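Local atomic coordinates of putative Endoribonuclease L-PSP (Entamoeba histolytica, PDB entry 3M1X), a protein that is of unproven function but belongs to the trimeric RutC (YjgF/YER057c/UK114) family and may act as a deaminase. Residues T69-S74 with N112-E117. Sequence-based numbering, arbitrary orientation. Where two conformers were deposited one is given.
Sequences TIEEQS and NGIYAE
Ile-70 O is gripped by two donors of Ser-74, the residue that also meets Ile-114 across the helix pair. Ser-74 N gives the helical bond at 2.8 Å, and Ser-74 OG reaches the same oxygen, also at 2.8 Å, from the opposite face of the carbonyl plane. With OG beside its own backbone N (chi1 -62°), the buried hydroxyl is satisfied within its own helix, and Ser-74 CB is left to touch Ile-114 CG2 at 3.9 Å. No hydrogen bond joins the two segments; from the 112-117 side, Ile-114 alone makes the contact, using both branches. CG2 lies against Ser-74 C and CB, while the CG1 branch, extended at chi2 (163°), brings Ile-114 CD1 to Glu-71 CA, 3.6 Å away. The Glu-71 side chain crosses that of Ile-114 at about a right angle; its CB and CG pass CD1, and its carboxylate turns off the isoleucine. At the start of this helix, N-cap Thr-69 and Glu-72 form a capping box: Glu-72 N donates to Thr-69 OG1 at 3.1 Å, and Thr-69 N to Glu-72 OE2 at 3.2 Å. Ala-39 of the second subunit packs on Asn-112, Tyr-115 and Ala-116. In this alpha/beta YjgF-type fold the first turn of helix 70-87 packs beside helix 108-119, where Val-110 and Phe-111 extend the contact, while Val-140 of strand 140-146 lies against Ile-70, Gln-73 and Ser-74.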
loop_
_atom_site.group_PDB
_atom_site.type_symbol
_atom_site.label_atom_id
_atom_site.label_comp_id
_atom_site.label_asym_id
_atom_site.label_seq_id
_atom_site.Cartn_x
_atom_site.Cartn_y
_atom_site.Cartn_z
ATOM N N THR A 69 22.707 4.213 9.919
ATOM C CA THR A 69 22.446 5.259 9.025
ATOM C C THR A 69 21.430 4.866 7.959
ATOM O O THR A 69 21.217 3.700 7.606
ATOM C CB THR A 69 23.738 5.728 8.325
ATOM O OG1 THR A 69 24.178 4.744 7.414
ATOM C CG2 THR A 69 24.805 6.190 9.318
ATOM N N ILE A 70 20.866 5.914 7.363
ATOM C CA ILE A 70 19.940 5.721 6.245
ATOM C C ILE A 70 20.612 5.023 5.086
ATOM O O ILE A 70 20.019 4.187 4.398
ATOM C CB ILE A 70 19.269 7.094 5.778
ATOM C CG1 ILE A 70 18.253 6.790 4.673
ATOM C CG2 ILE A 70 20.228 8.168 5.380
ATOM C CD1 ILE A 70 17.013 5.971 5.078
ATOM N N GLU A 71 21.879 5.354 4.835
ATOM C CA GLU A 71 22.578 4.771 3.698
ATOM C C GLU A 71 22.711 3.254 3.926
ATOM O O GLU A 71 22.466 2.422 3.043
ATOM C CB GLU A 71 23.908 5.390 3.507
ATOM C CG GLU A 71 23.983 6.800 3.027
ATOM C CD GLU A 71 23.779 7.871 4.144
ATOM O OE1 GLU A 71 23.639 7.530 5.316
ATOM O OE2 GLU A 71 23.880 9.062 3.753
ATOM N N GLU A 72 23.182 2.871 5.126
ATOM C CA GLU A 72 23.386 1.491 5.459
ATOM C C GLU A 72 22.111 0.670 5.446
ATOM O O GLU A 72 22.074 -0.436 4.855
ATOM C CB GLU A 72 24.065 1.385 6.823
ATOM C CG GLU A 72 25.541 1.807 6.817
ATOM C CD GLU A 72 26.021 2.241 8.167
ATOM O OE1 GLU A 72 27.212 2.296 8.220
ATOM O OE2 GLU A 72 25.340 2.632 9.103
ATOM N N GLN A 73 21.066 1.209 6.033
ATOM C CA GLN A 73 19.829 0.493 6.033
ATOM C C GLN A 73 19.187 0.439 4.666
ATOM O O GLN A 73 18.594 -0.592 4.332
ATOM C CB GLN A 73 18.831 1.058 7.049
ATOM C CG GLN A 73 19.282 0.845 8.483
ATOM C CD GLN A 73 18.284 1.268 9.536
ATOM O OE1 GLN A 73 17.091 1.410 9.248
ATOM N NE2 GLN A 73 18.786 1.494 10.756
ATOM N N SER A 74 19.244 1.502 3.888
ATOM C CA SER A 74 18.666 1.489 2.546
ATOM C C SER A 74 19.304 0.478 1.659
ATOM O O SER A 74 18.640 -0.278 0.909
ATOM C CB SER A 74 18.690 2.863 1.912
ATOM O OG SER A 74 17.945 3.809 2.611
ATOM N N ASN A 112 16.517 7.640 -2.391
ATOM C CA ASN A 112 16.168 7.478 -3.737
ATOM C C ASN A 112 17.421 7.096 -4.585
ATOM O O ASN A 112 17.330 6.297 -5.514
ATOM C CB ASN A 112 15.443 8.725 -4.211
ATOM C CG ASN A 112 15.205 8.673 -5.696
ATOM O OD1 ASN A 112 14.262 8.011 -6.141
ATOM N ND2 ASN A 112 16.049 9.304 -6.492
ATOM N N GLY A 113 18.587 7.699 -4.292
ATOM C CA GLY A 113 19.753 7.307 -4.988
ATOM C C GLY A 113 20.149 5.849 -4.860
ATOM O O GLY A 113 20.583 5.184 -5.783
ATOM N N ILE A 114 19.996 5.360 -3.641
ATOM C CA ILE A 114 20.344 3.973 -3.345
ATOM C C ILE A 114 19.335 2.981 -4.032
ATOM O O ILE A 114 19.690 1.976 -4.616
ATOM C CB ILE A 114 20.439 3.734 -1.842
ATOM C CG1 ILE A 114 21.698 4.499 -1.307
ATOM C CG2 ILE A 114 20.484 2.251 -1.464
ATOM C CD1 ILE A 114 21.697 4.688 0.229
ATOM N N TYR A 115 18.055 3.359 -3.985
ATOM C CA TYR A 115 16.993 2.648 -4.678
ATOM C C TYR A 115 17.251 2.580 -6.148
ATOM O O TYR A 115 17.171 1.485 -6.802
ATOM C CB TYR A 115 15.698 3.385 -4.347
ATOM C CG TYR A 115 14.454 2.861 -5.032
ATOM C CD1 TYR A 115 13.619 1.974 -4.422
ATOM C CD2 TYR A 115 14.120 3.324 -6.276
ATOM C CE1 TYR A 115 12.455 1.541 -5.037
ATOM C CE2 TYR A 115 12.985 2.853 -6.925
ATOM C CZ TYR A 115 12.127 2.001 -6.270
ATOM O OH TYR A 115 10.973 1.518 -6.831
ATOM N N ALA A 116 17.609 3.710 -6.763
ATOM C CA ALA A 116 17.851 3.775 -8.154
ATOM C C ALA A 116 19.037 2.903 -8.578
ATOM O O ALA A 116 18.997 2.212 -9.583
ATOM C CB ALA A 116 18.038 5.249 -8.629
ATOM N N GLU A 117 20.120 2.910 -7.786
ATOM C CA GLU A 117 21.308 2.066 -8.025
ATOM C C GLU A 117 20.874 0.663 -8.046
ATOM O O GLU A 117 21.302 -0.129 -8.863
ATOM C CB GLU A 117 22.419 2.187 -6.967
ATOM C CG GLU A 117 23.772 1.402 -7.258
ATOM C CD GLU A 117 23.843 -0.034 -6.665
ATOM O OE1 GLU A 117 22.969 -0.508 -5.954
ATOM O OE2 GLU A 117 24.747 -0.817 -6.973
#